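Local coordinates for gram-negative insecticidal protein (Chromobacterium piscinae, PDB 6FBM) that acts as an insecticidal toxin of the MACPF (membrane attack complex/perforin) and beta-tripod families, probably by forming pores in target-cell membranes, at residues L35-L47 with L135-F149. Numbering follows the deposited sequence.
Sequences LLGQPLFDFGGEL and LPGAATLRSMLRRDF
F41 and L145 pair in a single antiparallel, non-hydrogen-bonded beta bridge, their CA atoms 4.5 Å apart. Two nearly straight backbone bonds clamp it: R146 N donates to L40 O (2.9 Å) and D42 N to M144 O (2.8 Å), while the CA of F41 also brushes the M144 carbonyl oxygen. The F41 ring is held from several directions. L141 CD2 sits over one face, 4.0 Å from the ring centroid in a CH-pi contact, and L40 CB lies over the opposite face, toward the rim. L145 runs alongside F41 in the same direction, its CD2 reaching F41 CE1 at 3.5 Å. F43 lies across the end of L135, whose CD2 approaches F43 CE1 obliquely; the bend of the M144 chain at chi3 (71°) brings its methyl CE to F43 CD1 (3.8 Å), and CB of F41 lies over a face of the F43 ring, toward the rim. Beside the bridge F149, with CG anti to the backbone N (chi1 176°), presents a ring face to L40, whose CG stands over it 3.9 Å from the centroid. On the exposed side R146 lays its aliphatic part along the carbonyl oxygens of P39, L40 and F41. Its NH1 stays 4.2 Å from D42 OD1, which lies well out of the guanidinium plane; no N-H points at it, and probably only a mild electrostatic attraction results, without a salt bridge. The contact thus ties the loop after strand 35-39 to the linker between helices 138-141 and 147-154 in the MACPF region. Y171 of strand 170-177 meets F41 edge-to-face and also touches L40 and L141, and Y167 packs against F149.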
ATOM      1  N   LEU A  35      18.466  14.993 -21.560  1.00 21.68           N
ATOM      2  CA  LEU A  35      19.252  13.823 -21.932  1.00 23.89           C
ATOM      3  C   LEU A  35      18.785  13.303 -23.280  1.00 25.42           C
ATOM      4  O   LEU A  35      17.640  13.475 -23.636  1.00 24.77           O
ATOM      5  CB  LEU A  35      19.138  12.709 -20.893  1.00 23.83           C
ATOM      6  CG  LEU A  35      19.618  13.046 -19.491  1.00 23.59           C
ATOM      7  CD1 LEU A  35      19.122  11.991 -18.520  1.00 24.72           C
ATOM      8  CD2 LEU A  35      21.113  13.172 -19.435  1.00 23.17           C
ATOM      9  N   LEU A  36      19.701  12.710 -24.024  1.00 27.59           N
ATOM     10  CA  LEU A  36      19.452  12.247 -25.377  1.00 29.20           C
ATOM     11  C   LEU A  36      19.568  10.753 -25.382  1.00 30.86           C
ATOM     12  O   LEU A  36      20.283  10.180 -24.567  1.00 34.11           O
ATOM     13  CB  LEU A  36      20.455  12.836 -26.350  1.00 28.74           C
ATOM     14  CG  LEU A  36      20.477  14.365 -26.458  1.00 30.31           C
ATOM     15  CD1 LEU A  36      21.635  14.729 -27.403  1.00 29.78           C
ATOM     16  CD2 LEU A  36      19.139  14.926 -26.965  1.00 29.06           C
ATOM     17  N   GLY A  37      18.914  10.138 -26.359  1.00 31.71           N
ATOM     18  CA  GLY A  37      18.469   8.753 -26.278  1.00 32.73           C
ATOM     19  C   GLY A  37      19.476   7.685 -25.941  1.00 35.54           C
ATOM     20  O   GLY A  37      19.386   7.060 -24.877  1.00 34.03           O
ATOM     21  N   GLN A  38      20.416   7.456 -26.864  1.00 40.96           N
ATOM     22  CA  GLN A  38      21.325   6.294 -26.793  1.00 49.92           C
ATOM     23  C   GLN A  38      22.408   6.452 -25.731  1.00 48.48           C
ATOM     24  O   GLN A  38      23.115   7.468 -25.730  1.00 51.10           O
ATOM     25  CB  GLN A  38      21.981   5.940 -28.152  1.00 56.24           C
ATOM     26  CG  GLN A  38      20.989   5.327 -29.110  1.00 59.09           C
ATOM     27  CD  GLN A  38      20.658   6.199 -30.312  1.00 61.14           C
ATOM     28  OE1 GLN A  38      20.605   7.430 -30.220  1.00 64.15           O
ATOM     29  NE2 GLN A  38      20.436   5.556 -31.441  1.00 57.72           N
ATOM     30  N   PRO A  39      22.544   5.463 -24.806  1.00 47.80           N
ATOM     31  CA  PRO A  39      23.754   5.424 -23.959  1.00 46.76           C
ATOM     32  C   PRO A  39      25.018   5.276 -24.807  1.00 41.45           C
ATOM     33  O   PRO A  39      25.004   4.568 -25.796  1.00 41.08           O
ATOM     34  CB  PRO A  39      23.541   4.184 -23.077  1.00 48.28           C
ATOM     35  CG  PRO A  39      22.061   3.981 -23.060  1.00 48.17           C
ATOM     36  CD  PRO A  39      21.591   4.400 -24.438  1.00 47.74           C
ATOM     37  N   LEU A  40      26.074   5.975 -24.423  1.00 35.72           N
ATOM     38  CA  LEU A  40      27.302   6.012 -25.209  1.00 31.43           C
ATOM     39  C   LEU A  40      28.244   4.919 -24.794  1.00 30.42           C
ATOM     40  O   LEU A  40      29.051   4.457 -25.596  1.00 33.83           O
ATOM     41  CB  LEU A  40      28.002   7.358 -25.032  1.00 32.55           C
ATOM     42  CG  LEU A  40      27.526   8.514 -25.922  1.00 32.54           C
ATOM     43  CD1 LEU A  40      26.020   8.548 -26.192  1.00 32.67           C
ATOM     44  CD2 LEU A  40      28.010   9.825 -25.317  1.00 31.60           C
ATOM     45  N   PHE A  41      28.148   4.490 -23.539  1.00 27.37           N
ATOM     46  CA  PHE A  41      29.150   3.637 -22.954  1.00 24.63           C
ATOM     47  C   PHE A  41      28.536   2.381 -22.406  1.00 23.68           C
ATOM     48  O   PHE A  41      27.336   2.307 -22.184  1.00 23.04           O
ATOM     49  CB  PHE A  41      29.883   4.375 -21.852  1.00 24.71           C
ATOM     50  CG  PHE A  41      30.353   5.742 -22.249  1.00 24.47           C
ATOM     51  CD1 PHE A  41      31.452   5.889 -23.065  1.00 26.37           C
ATOM     52  CD2 PHE A  41      29.689   6.868 -21.823  1.00 24.29           C
ATOM     53  CE1 PHE A  41      31.907   7.151 -23.430  1.00 26.91           C
ATOM     54  CE2 PHE A  41      30.122   8.128 -22.192  1.00 25.96           C
ATOM     55  CZ  PHE A  41      31.236   8.266 -23.002  1.00 26.77           C
ATOM     56  N   ASP A  42      29.390   1.377 -22.255  1.00 23.33           N
ATOM     57  CA  ASP A  42      29.076   0.113 -21.629  1.00 23.43           C
ATOM     58  C   ASP A  42      29.898   0.207 -20.350  1.00 21.49           C
ATOM     59  O   ASP A  42      31.116   0.162 -20.408  1.00 20.76           O
ATOM     60  CB  ASP A  42      29.561  -1.033 -22.527  1.00 25.26           C
ATOM     61  CG  ASP A  42      29.402  -2.421 -21.876  1.00 27.38           C
ATOM     62  OD1 ASP A  42      28.947  -2.551 -20.721  1.00 28.50           O
ATOM     63  OD2 ASP A  42      29.719  -3.436 -22.535  1.00 27.54           O
ATOM     64  N   PHE A  43      29.233   0.350 -19.209  1.00 19.59           N
ATOM     65  CA  PHE A  43      29.928   0.630 -17.942  1.00 18.40           C
ATOM     66  C   PHE A  43      30.375  -0.599 -17.150  1.00 18.03           C
ATOM     67  O   PHE A  43      30.870  -0.453 -16.030  1.00 16.57           O
ATOM     68  CB  PHE A  43      29.070   1.549 -17.068  1.00 18.18           C
ATOM     69  CG  PHE A  43      28.984   2.946 -17.577  1.00 17.59           C
ATOM     70  CD1 PHE A  43      30.101   3.762 -17.562  1.00 17.30           C
ATOM     71  CD2 PHE A  43      27.787   3.452 -18.064  1.00 17.78           C
ATOM     72  CE1 PHE A  43      30.019   5.049 -18.032  1.00 17.13           C
ATOM     73  CE2 PHE A  43      27.701   4.746 -18.522  1.00 17.43           C
ATOM     74  CZ  PHE A  43      28.808   5.546 -18.504  1.00 16.93           C
ATOM     75  N   GLY A  44      30.207  -1.789 -17.735  1.00 18.40           N
ATOM     76  CA  GLY A  44      30.493  -3.048 -17.071  1.00 19.58           C
ATOM     77  C   GLY A  44      29.298  -3.437 -16.218  1.00 21.46           C
ATOM     78  O   GLY A  44      28.551  -2.545 -15.674  1.00 22.22           O
ATOM     79  N   GLY A  45      29.093  -4.747 -16.107  1.00 20.17           N
ATOM     80  CA  GLY A  45      27.994  -5.290 -15.310  1.00 20.25           C
ATOM     81  C   GLY A  45      28.334  -5.446 -13.840  1.00 20.84           C
ATOM     82  O   GLY A  45      27.437  -5.745 -13.053  1.00 22.48           O
ATOM     83  N   GLU A  46      29.603  -5.229 -13.467  1.00 21.55           N
ATOM     84  CA  GLU A  46      29.992  -5.291 -12.080  1.00 21.80           C
ATOM     85  C   GLU A  46      29.513  -4.018 -11.375  1.00 20.37           C
ATOM     86  O   GLU A  46      29.649  -2.907 -11.897  1.00 18.93           O
ATOM     87  CB  GLU A  46      31.505  -5.466 -11.905  1.00 25.08           C
ATOM     88  CG  GLU A  46      32.074  -6.760 -12.466  1.00 29.91           C
ATOM     89  CD  GLU A  46      32.736  -6.601 -13.841  1.00 37.14           C
ATOM     90  OE1 GLU A  46      32.505  -5.585 -14.574  1.00 38.07           O
ATOM     91  OE2 GLU A  46      33.521  -7.526 -14.207  1.00 43.79           O
ATOM     92  N   LEU A  47      28.976  -4.211 -10.173  1.00 19.32           N
ATOM     93  CA  LEU A  47      28.367  -3.151  -9.409  1.00 19.25           C
ATOM     94  C   LEU A  47      28.993  -3.058  -8.030  1.00 18.36           C
ATOM     95  O   LEU A  47      29.363  -4.075  -7.429  1.00 16.35           O
ATOM     96  CB  LEU A  47      26.854  -3.391  -9.244  1.00 18.70           C
ATOM     97  CG  LEU A  47      26.046  -3.576 -10.531  1.00 18.82           C
ATOM     98  CD1 LEU A  47      24.626  -3.969 -10.228  1.00 18.38           C
ATOM     99  CD2 LEU A  47      26.102  -2.331 -11.407  1.00 19.42           C
ATOM    100  N   LEU A 135      32.270   9.979 -14.043  1.00 13.86           N
ATOM    101  CA  LEU A 135      32.809   8.962 -14.928  1.00 13.86           C
ATOM    102  C   LEU A 135      34.329   9.082 -15.031  1.00 13.71           C
ATOM    103  O   LEU A 135      34.914  10.105 -14.634  1.00 13.83           O
ATOM    104  CB  LEU A 135      32.225   9.142 -16.327  1.00 13.22           C
ATOM    105  CG  LEU A 135      30.706   8.991 -16.429  1.00 12.94           C
ATOM    106  CD1 LEU A 135      30.289   9.094 -17.880  1.00 13.06           C
ATOM    107  CD2 LEU A 135      30.233   7.664 -15.859  1.00 12.98           C
ATOM    108  N   PRO A 136      34.974   8.048 -15.599  1.00 13.68           N
ATOM    109  CA  PRO A 136      36.356   8.170 -16.009  1.00 13.67           C
ATOM    110  C   PRO A 136      36.568   9.265 -17.067  1.00 13.02           C
ATOM    111  O   PRO A 136      35.613   9.766 -17.694  1.00 12.82           O
ATOM    112  CB  PRO A 136      36.641   6.797 -16.637  1.00 13.94           C
ATOM    113  CG  PRO A 136      35.727   5.874 -15.973  1.00 14.00           C
ATOM    114  CD  PRO A 136      34.468   6.700 -15.906  1.00 14.09           C
ATOM    115  N   GLY A 137      37.837   9.601 -17.260  1.00 12.53           N
ATOM    116  CA  GLY A 137      38.260  10.551 -18.288  1.00 12.22           C
ATOM    117  C   GLY A 137      38.051   9.976 -19.661  1.00 11.55           C
ATOM    118  O   GLY A 137      37.905   8.762 -19.805  1.00 11.32           O
ATOM    119  N   ALA A 138      38.040  10.845 -20.653  1.00 12.04           N
ATOM    120  CA  ALA A 138      37.880  10.465 -22.067  1.00 13.56           C
ATOM    121  C   ALA A 138      38.703   9.274 -22.484  1.00 14.06           C
ATOM    122  O   ALA A 138      38.217   8.379 -23.169  1.00 13.67           O
ATOM    123  CB  ALA A 138      38.219  11.632 -22.988  1.00 13.93           C
ATOM    124  N   ALA A 139      39.957   9.281 -22.069  1.00 15.20           N
ATOM    125  CA  ALA A 139      40.882   8.236 -22.488  1.00 16.60           C
ATOM    126  C   ALA A 139      40.552   6.856 -21.930  1.00 17.17           C
ATOM    127  O   ALA A 139      40.832   5.857 -22.563  1.00 19.52           O
ATOM    128  CB  ALA A 139      42.313   8.639 -22.168  1.00 17.07           C
ATOM    129  N   THR A 140      39.951   6.796 -20.754  1.00 17.97           N
ATOM    130  CA  THR A 140      39.508   5.517 -20.187  1.00 17.59           C
ATOM    131  C   THR A 140      38.227   5.061 -20.873  1.00 17.82           C
ATOM    132  O   THR A 140      38.057   3.871 -21.183  1.00 17.95           O
ATOM    133  CB  THR A 140      39.271   5.669 -18.681  1.00 18.00           C
ATOM    134  OG1 THR A 140      40.480   6.053 -18.037  1.00 16.25           O
ATOM    135  CG2 THR A 140      38.745   4.355 -18.062  1.00 18.23           C
ATOM    136  N   LEU A 141      37.326   6.012 -21.099  1.00 18.38           N
ATOM    137  CA  LEU A 141      36.037   5.726 -21.727  1.00 20.14           C
ATOM    138  C   LEU A 141      36.157   5.279 -23.172  1.00 22.28           C
ATOM    139  O   LEU A 141      35.277   4.581 -23.687  1.00 23.68           O
ATOM    140  CB  LEU A 141      35.110   6.952 -21.652  1.00 20.87           C
ATOM    141  CG  LEU A 141      34.588   7.339 -20.251  1.00 20.90           C
ATOM    142  CD1 LEU A 141      34.015   8.752 -20.287  1.00 20.69           C
ATOM    143  CD2 LEU A 141      33.559   6.314 -19.779  1.00 20.64           C
ATOM    144  N   ARG A 142      37.251   5.658 -23.826  1.00 26.09           N
ATOM    145  CA  ARG A 142      37.521   5.259 -25.211  1.00 26.25           C
ATOM    146  C   ARG A 142      37.415   3.772 -25.423  1.00 25.63           C
ATOM    147  O   ARG A 142      36.939   3.344 -26.472  1.00 28.34           O
ATOM    148  CB  ARG A 142      38.908   5.737 -25.643  1.00 30.07           C
ATOM    149  CG  ARG A 142      39.079   5.917 -27.155  1.00 32.28           C
ATOM    150  CD  ARG A 142      39.689   7.273 -27.471  1.00 32.79           C
ATOM    151  NE  ARG A 142      40.958   7.458 -26.764  1.00 34.86           N
ATOM    152  CZ  ARG A 142      41.502   8.632 -26.416  1.00 36.31           C
ATOM    153  NH1 ARG A 142      40.905   9.790 -26.697  1.00 37.17           N
ATOM    154  NH2 ARG A 142      42.666   8.646 -25.763  1.00 34.35           N
ATOM    155  N   SER A 143      37.815   2.977 -24.432  1.00 25.54           N
ATOM    156  CA  SER A 143      37.684   1.515 -24.503  1.00 27.02           C
ATOM    157  C   SER A 143      36.318   0.970 -24.031  1.00 25.31           C
ATOM    158  O   SER A 143      36.141  -0.240 -23.944  1.00 24.55           O
ATOM    159  CB  SER A 143      38.815   0.853 -23.691  1.00 28.04           C
ATOM    160  OG  SER A 143      38.581   0.986 -22.297  1.00 30.14           O
ATOM    161  N   MET A 144      35.368   1.853 -23.734  1.00 24.14           N
ATOM    162  CA  MET A 144      34.081   1.470 -23.148  1.00 23.32           C
ATOM    163  C   MET A 144      32.911   1.917 -23.999  1.00 23.04           C
ATOM    164  O   MET A 144      31.792   1.956 -23.502  1.00 24.64           O
ATOM    165  CB  MET A 144      33.956   2.095 -21.748  1.00 21.39           C
ATOM    166  CG  MET A 144      34.919   1.498 -20.741  1.00 20.39           C
ATOM    167  SD  MET A 144      35.093   2.581 -19.331  1.00 19.58           S
ATOM    168  CE  MET A 144      33.519   2.455 -18.487  1.00 20.01           C
ATOM    169  N   LEU A 145      33.160   2.231 -25.272  1.00 21.90           N
ATOM    170  CA  LEU A 145      32.132   2.763 -26.141  1.00 23.08           C
ATOM    171  C   LEU A 145      31.217   1.650 -26.587  1.00 25.51           C
ATOM    172  O   LEU A 145      31.663   0.512 -26.777  1.00 25.05           O
ATOM    173  CB  LEU A 145      32.761   3.416 -27.375  1.00 23.60           C
ATOM    174  CG  LEU A 145      33.767   4.533 -27.133  1.00 23.38           C
ATOM    175  CD1 LEU A 145      34.210   5.084 -28.473  1.00 22.56           C
ATOM    176  CD2 LEU A 145      33.183   5.639 -26.270  1.00 23.94           C
ATOM    177  N   ARG A 146      29.935   1.967 -26.741  1.00 28.30           N
ATOM    178  CA  ARG A 146      28.993   1.012 -27.316  1.00 32.24           C
ATOM    179  C   ARG A 146      29.336   0.907 -28.789  1.00 31.62           C
ATOM    180  O   ARG A 146      29.909   1.824 -29.373  1.00 30.14           O
ATOM    181  CB  ARG A 146      27.538   1.446 -27.141  1.00 36.64           C
ATOM    182  CG  ARG A 146      27.099   1.525 -25.691  1.00 40.70           C
ATOM    183  CD  ARG A 146      25.725   1.010 -25.393  1.00 46.24           C
ATOM    184  NE  ARG A 146      25.645  -0.448 -25.507  1.00 51.38           N
ATOM    185  CZ  ARG A 146      25.754  -1.311 -24.491  1.00 53.35           C
ATOM    186  NH1 ARG A 146      25.957  -0.905 -23.232  1.00 52.89           N
ATOM    187  NH2 ARG A 146      25.652  -2.616 -24.736  1.00 52.31           N
ATOM    188  N   ARG A 147      28.963  -0.224 -29.375  1.00 34.26           N
ATOM    189  CA  ARG A 147      29.392  -0.591 -30.722  1.00 36.97           C
ATOM    190  C   ARG A 147      29.014   0.479 -31.763  1.00 36.81           C
ATOM    191  O   ARG A 147      29.901   1.039 -32.398  1.00 33.28           O
ATOM    192  CB  ARG A 147      28.865  -1.993 -31.087  1.00 39.43           C
ATOM    193  CG  ARG A 147      29.432  -2.639 -32.364  1.00 42.83           C
ATOM    194  CD  ARG A 147      28.411  -2.730 -33.500  1.00 47.06           C
ATOM    195  NE  ARG A 147      27.235  -3.568 -33.159  1.00 52.07           N
ATOM    196  CZ  ARG A 147      25.968  -3.141 -32.977  1.00 55.58           C
ATOM    197  NH1 ARG A 147      25.619  -1.848 -33.100  1.00 56.89           N
ATOM    198  NH2 ARG A 147      25.031  -4.031 -32.659  1.00 53.69           N
ATOM    199  N   ASP A 148      27.723   0.791 -31.916  1.00 40.31           N
ATOM    200  CA  ASP A 148      27.327   1.702 -33.006  1.00 42.01           C
ATOM    201  C   ASP A 148      27.823   3.146 -32.803  1.00 40.30           C
ATOM    202  O   ASP A 148      28.143   3.833 -33.779  1.00 40.03           O
ATOM    203  CB  ASP A 148      25.834   1.631 -33.429  1.00 47.12           C
ATOM    204  CG  ASP A 148      24.859   1.383 -32.267  1.00 55.13           C
ATOM    205  OD1 ASP A 148      25.096   1.866 -31.137  1.00 58.00           O
ATOM    206  OD2 ASP A 148      23.848   0.687 -32.505  1.00 61.46           O
ATOM    207  N   PHE A 149      27.940   3.585 -31.547  1.00 38.71           N
ATOM    208  CA  PHE A 149      28.521   4.883 -31.271  1.00 36.49           C
ATOM    209  C   PHE A 149      29.995   4.891 -31.670  1.00 36.84           C
ATOM    210  O   PHE A 149      30.423   5.806 -32.369  1.00 37.25           O
ATOM    211  CB  PHE A 149      28.317   5.303 -29.812  1.00 34.44           C
ATOM    212  CG  PHE A 149      28.996   6.603 -29.447  1.00 32.39           C
ATOM    213  CD1 PHE A 149      28.764   7.748 -30.183  1.00 32.15           C
ATOM    214  CD2 PHE A 149      29.851   6.672 -28.360  1.00 30.77           C
ATOM    215  CE1 PHE A 149      29.381   8.938 -29.852  1.00 32.87           C
ATOM    216  CE2 PHE A 149      30.465   7.861 -28.013  1.00 31.58           C
ATOM    217  CZ  PHE A 149      30.231   8.992 -28.757  1.00 32.04           C
TER